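Side-chain contacts in putative oxidoreductase (Klebsiella pneumoniae subsp. pneumoniae MGH 78578, PDB 3E82), which probably acts as a nucleotide-dependent oxidoreductase of the Gfo/Idh/MocA family, pairing a Rossmann-type dinucleotide-binding domain with an alpha/beta domain, its substrate unknown: residues P317-P320 and V321-L324; S348-E351 and R352-L355. All coordinates share one frame; numbering follows the deposited sequence.

Contact 1 (P317-P320 and V321-L324); sequences PVPP and VEAL
P319 and E322 make the main side-chain contact where a proline-rich loop turns into helix 320-339. The glutamate chain crosses the proline ring obliquely, passing above its CG-CD side: P319 CG is 3.4 Å from E322 CG and equally near the carboxylate carbon, while P319 CD sits 3.6 Å from E322 OE1. With CG anti to its own carbonyl carbon (chi1 -60°) and the chain extended beyond, E322 runs back toward the loop instead of outward along the helix. Its carboxylate has two partners, one for each oxygen. E322 OE1 forms a salt bridge with R128, and E322 OE2 accepts a hydrogen bond from a water 3.0 Å away, which also donates to P317 O over 3.3 Å; the glutamate is thereby tied to the loop backbone three residues before P320. The main chain adds a turn of its own, E322 N donating to P319 O from above the carbonyl plane (2.9 Å). One residue on, P320 O takes L324 N in the carbonyl plane and A323 N more weakly. P320, whose ring brings no N-H, suits this first turn, where an amide would lack an acceptor within the helix. V321 adds only a loose apolar contact, CG1 to P319 CB at 4.3 Å. P317 packs on L305, I306 and A309 of helix 300-310, P320 and L324 lie against helix 104-116 of the Rossmann part, and V321 meets helix 349-356, placing this helix start among three other helices.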
loop_
_atom_site.group_PDB
_atom_site.type_symbol
_atom_site.label_atom_id
_atom_site.label_comp_id
_atom_site.label_asym_id
_atom_site.label_seq_id
_atom_site.Cartn_x
_atom_site.Cartn_y
_atom_site.Cartn_z
ATOM N N PRO B 317 -6.413 13.069 -28.398
ATOM C CA PRO B 317 -5.805 11.989 -27.610
ATOM C C PRO B 317 -6.090 12.114 -26.114
ATOM O O PRO B 317 -6.081 11.119 -25.380
ATOM C CB PRO B 317 -4.320 12.123 -27.930
ATOM C CG PRO B 317 -4.165 13.617 -28.112
ATOM C CD PRO B 317 -5.383 13.963 -28.957
ATOM N N VAL B 318 -6.346 13.336 -25.659
ATOM C CA VAL B 318 -6.633 13.565 -24.254
ATOM C C VAL B 318 -7.811 14.518 -24.131
ATOM O O VAL B 318 -7.631 15.710 -23.895
ATOM C CB VAL B 318 -5.425 14.180 -23.528
ATOM C CG1 VAL B 318 -5.736 14.340 -22.033
ATOM C CG2 VAL B 318 -4.190 13.315 -23.756
ATOM N N PRO B 319 -9.034 14.009 -24.324
ATOM C CA PRO B 319 -10.220 14.866 -24.218
ATOM C C PRO B 319 -10.333 15.453 -22.815
ATOM O O PRO B 319 -9.970 14.811 -21.823
ATOM C CB PRO B 319 -11.364 13.923 -24.567
ATOM C CG PRO B 319 -10.825 12.568 -24.171
ATOM C CD PRO B 319 -9.407 12.626 -24.661
ATOM N N PRO B 320 -10.832 16.691 -22.716
ATOM C CA PRO B 320 -10.977 17.363 -21.422
ATOM C C PRO B 320 -11.747 16.604 -20.341
ATOM O O PRO B 320 -11.448 16.743 -19.152
ATOM C CB PRO B 320 -11.613 18.710 -21.789
ATOM C CG PRO B 320 -12.315 18.447 -23.096
ATOM C CD PRO B 320 -11.378 17.511 -23.819
ATOM N N VAL B 321 -12.728 15.805 -20.742
ATOM C CA VAL B 321 -13.500 15.040 -19.771
ATOM C C VAL B 321 -12.615 14.037 -19.004
ATOM O O VAL B 321 -12.920 13.666 -17.867
ATOM C CB VAL B 321 -14.668 14.289 -20.451
ATOM C CG1 VAL B 321 -14.142 13.176 -21.349
ATOM C CG2 VAL B 321 -15.611 13.750 -19.396
ATOM N N GLU B 322 -11.515 13.613 -19.625
ATOM C CA GLU B 322 -10.610 12.681 -18.971
ATOM C C GLU B 322 -9.813 13.422 -17.915
ATOM O O GLU B 322 -9.422 12.839 -16.910
ATOM C CB GLU B 322 -9.672 12.020 -19.984
ATOM C CG GLU B 322 -10.421 11.248 -21.055
ATOM C CD GLU B 322 -9.527 10.345 -21.879
ATOM O OE1 GLU B 322 -8.300 10.580 -21.934
ATOM O OE2 GLU B 322 -10.067 9.397 -22.484
ATOM N N ALA B 323 -9.572 14.708 -18.145
ATOM C CA ALA B 323 -8.849 15.516 -17.173
ATOM C C ALA B 323 -9.815 15.798 -16.025
ATOM O O ALA B 323 -9.411 15.877 -14.866
ATOM C CB ALA B 323 -8.374 16.825 -17.805
ATOM N N LEU B 324 -11.095 15.945 -16.359
ATOM C CA LEU B 324 -12.129 16.192 -15.354
ATOM C C LEU B 324 -12.238 14.968 -14.423
ATOM O O LEU B 324 -12.449 15.105 -13.214
ATOM C CB LEU B 324 -13.479 16.441 -16.044
ATOM C CG LEU B 324 -14.684 16.786 -15.153
ATOM C CD1 LEU B 324 -14.541 18.204 -14.621
ATOM C CD2 LEU B 324 -15.985 16.663 -15.956
HETATM O O HOH W 1 -8.354 8.789 -24.841
#

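Contact 2 (S348-E351 and R352-L355); sequences SDDE and RNTL
T354 grips D350 O twice, through its backbone N and through OG1 at 2.8 Å, the two donors arriving from opposite faces of the carbonyl plane. The hydroxyl can fold back onto the previous turn because OG1 stands anti to its own carbonyl carbon (chi1 -53°). Other carbonyls of the first turn are packed as tightly: R352 CG lies 3.2 Å from S348 O, and the amide carbon N353 CG 3.0 Å from D349 O. Successive backbone bonds from R352, N353 and L355 continue the helix. Within 348-351 a capping box braces its start: E351 N donates to OG of the N-cap S348 (3.2 Å) and S348 N donates in turn to E351 OE1 (2.8 Å), from above the carboxylate plane. E351 OE2 has a salt bridge to R108, so both carboxylate oxygens are engaged.

The outward side is looser. D350 and N353 incline their flat ends 50° apart, with D350 OD1 and N353 ND2 3.8 Å from each other. R352 NE remains 5.2 Å from D349 OD1 and makes a weak hydrogen bond to L347 O. The acidic residues of the first turn would probably interact favourably with the helix dipole, while E351 joins the cap to R108 of helix 104-116.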
loop_
_atom_site.group_PDB
_atom_site.type_symbol
_atom_site.label_atom_id
_atom_site.label_comp_id
_atom_site.label_asym_id
_atom_site.label_seq_id
_atom_site.Cartn_x
_atom_site.Cartn_y
_atom_site.Cartn_z
ATOM N N SER B 348 -21.260 13.600 -13.758
ATOM C CA SER B 348 -22.621 13.384 -14.223
ATOM C C SER B 348 -22.751 12.100 -15.043
ATOM O O SER B 348 -21.757 11.484 -15.423
ATOM C CB SER B 348 -23.067 14.571 -15.069
ATOM O OG SER B 348 -22.306 14.647 -16.257
ATOM N N ASP B 349 -23.986 11.700 -15.317
ATOM C CA ASP B 349 -24.223 10.494 -16.098
ATOM C C ASP B 349 -23.668 10.629 -17.505
ATOM O O ASP B 349 -23.105 9.684 -18.047
ATOM C CB ASP B 349 -25.716 10.195 -16.153
ATOM C CG ASP B 349 -26.260 9.755 -14.816
ATOM O OD1 ASP B 349 -25.967 8.615 -14.400
ATOM O OD2 ASP B 349 -26.967 10.557 -14.171
ATOM N N ASP B 350 -23.819 11.809 -18.097
ATOM C CA ASP B 350 -23.314 12.030 -19.441
ATOM C C ASP B 350 -21.784 12.004 -19.461
ATOM O O ASP B 350 -21.173 11.564 -20.439
ATOM C CB ASP B 350 -23.839 13.357 -20.001
ATOM C CG ASP B 350 -25.357 13.371 -20.146
ATOM O OD1 ASP B 350 -25.959 12.278 -20.268
ATOM O OD2 ASP B 350 -25.950 14.474 -20.150
ATOM N N GLU B 351 -21.163 12.473 -18.385
ATOM C CA GLU B 351 -19.707 12.465 -18.314
ATOM C C GLU B 351 -19.233 11.017 -18.182
ATOM O O GLU B 351 -18.246 10.617 -18.801
ATOM C CB GLU B 351 -19.232 13.322 -17.135
ATOM C CG GLU B 351 -19.451 14.814 -17.386
ATOM C CD GLU B 351 -19.322 15.676 -16.146
ATOM O OE1 GLU B 351 -19.333 15.130 -15.019
ATOM O OE2 GLU B 351 -19.228 16.915 -16.302
ATOM N N ARG B 352 -19.962 10.233 -17.396
ATOM C CA ARG B 352 -19.636 8.824 -17.198
ATOM C C ARG B 352 -19.821 8.027 -18.483
ATOM O O ARG B 352 -19.031 7.129 -18.776
ATOM C CB ARG B 352 -20.516 8.224 -16.109
ATOM C CG ARG B 352 -20.245 8.767 -14.728
ATOM C CD ARG B 352 -21.404 8.433 -13.810
ATOM N NE ARG B 352 -21.186 8.909 -12.451
ATOM C CZ ARG B 352 -20.293 8.388 -11.620
ATOM N NH1 ARG B 352 -19.539 7.369 -12.016
ATOM N NH2 ARG B 352 -20.155 8.883 -10.395
ATOM N N ASN B 353 -20.868 8.346 -19.242
ATOM C CA ASN B 353 -21.130 7.647 -20.500
ATOM C C ASN B 353 -19.953 7.876 -21.419
ATOM O O ASN B 353 -19.411 6.943 -22.013
ATOM C CB ASN B 353 -22.388 8.184 -21.190
ATOM C CG ASN B 353 -23.649 7.904 -20.405
ATOM O OD1 ASN B 353 -23.694 6.985 -19.587
ATOM N ND2 ASN B 353 -24.695 8.688 -20.664
ATOM N N THR B 354 -19.565 9.140 -21.536
ATOM C CA THR B 354 -18.448 9.506 -22.381
ATOM C C THR B 354 -17.206 8.748 -21.914
ATOM O O THR B 354 -16.435 8.242 -22.726
ATOM C CB THR B 354 -18.184 11.017 -22.304
ATOM O OG1 THR B 354 -19.398 11.730 -22.576
ATOM C CG2 THR B 354 -17.126 11.415 -23.318
ATOM N N LEU B 355 -17.030 8.653 -20.600
ATOM C CA LEU B 355 -15.876 7.965 -20.038
ATOM C C LEU B 355 -15.978 6.446 -20.144
ATOM O O LEU B 355 -14.978 5.778 -20.399
ATOM C CB LEU B 355 -15.681 8.375 -18.576
ATOM C CG LEU B 355 -15.300 9.845 -18.376
ATOM C CD1 LEU B 355 -15.420 10.228 -16.911
ATOM C CD2 LEU B 355 -13.881 10.069 -18.888
#

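Along the chain the two contacts stand in series, neither nested nor crossed. Contact 1 comes first, closing the loop that leaves helix 300-310 as helix 320-339 begins; the long helix then runs its course before the chain turns back through a connecting loop into contact 2, which opens the short helix 349-356. That return brings the two starts together, and the centres of the two contacts lie about 12 Å apart. V321 CG1 lies 4.0 Å from T354 CG2, and L324 CD2 lies 3.3 Å from E351 OE2. Both also reach helix 104-116, so the starts of two C-terminal helices are joined to the Rossmann-type domain, the probable nucleotide-binding part.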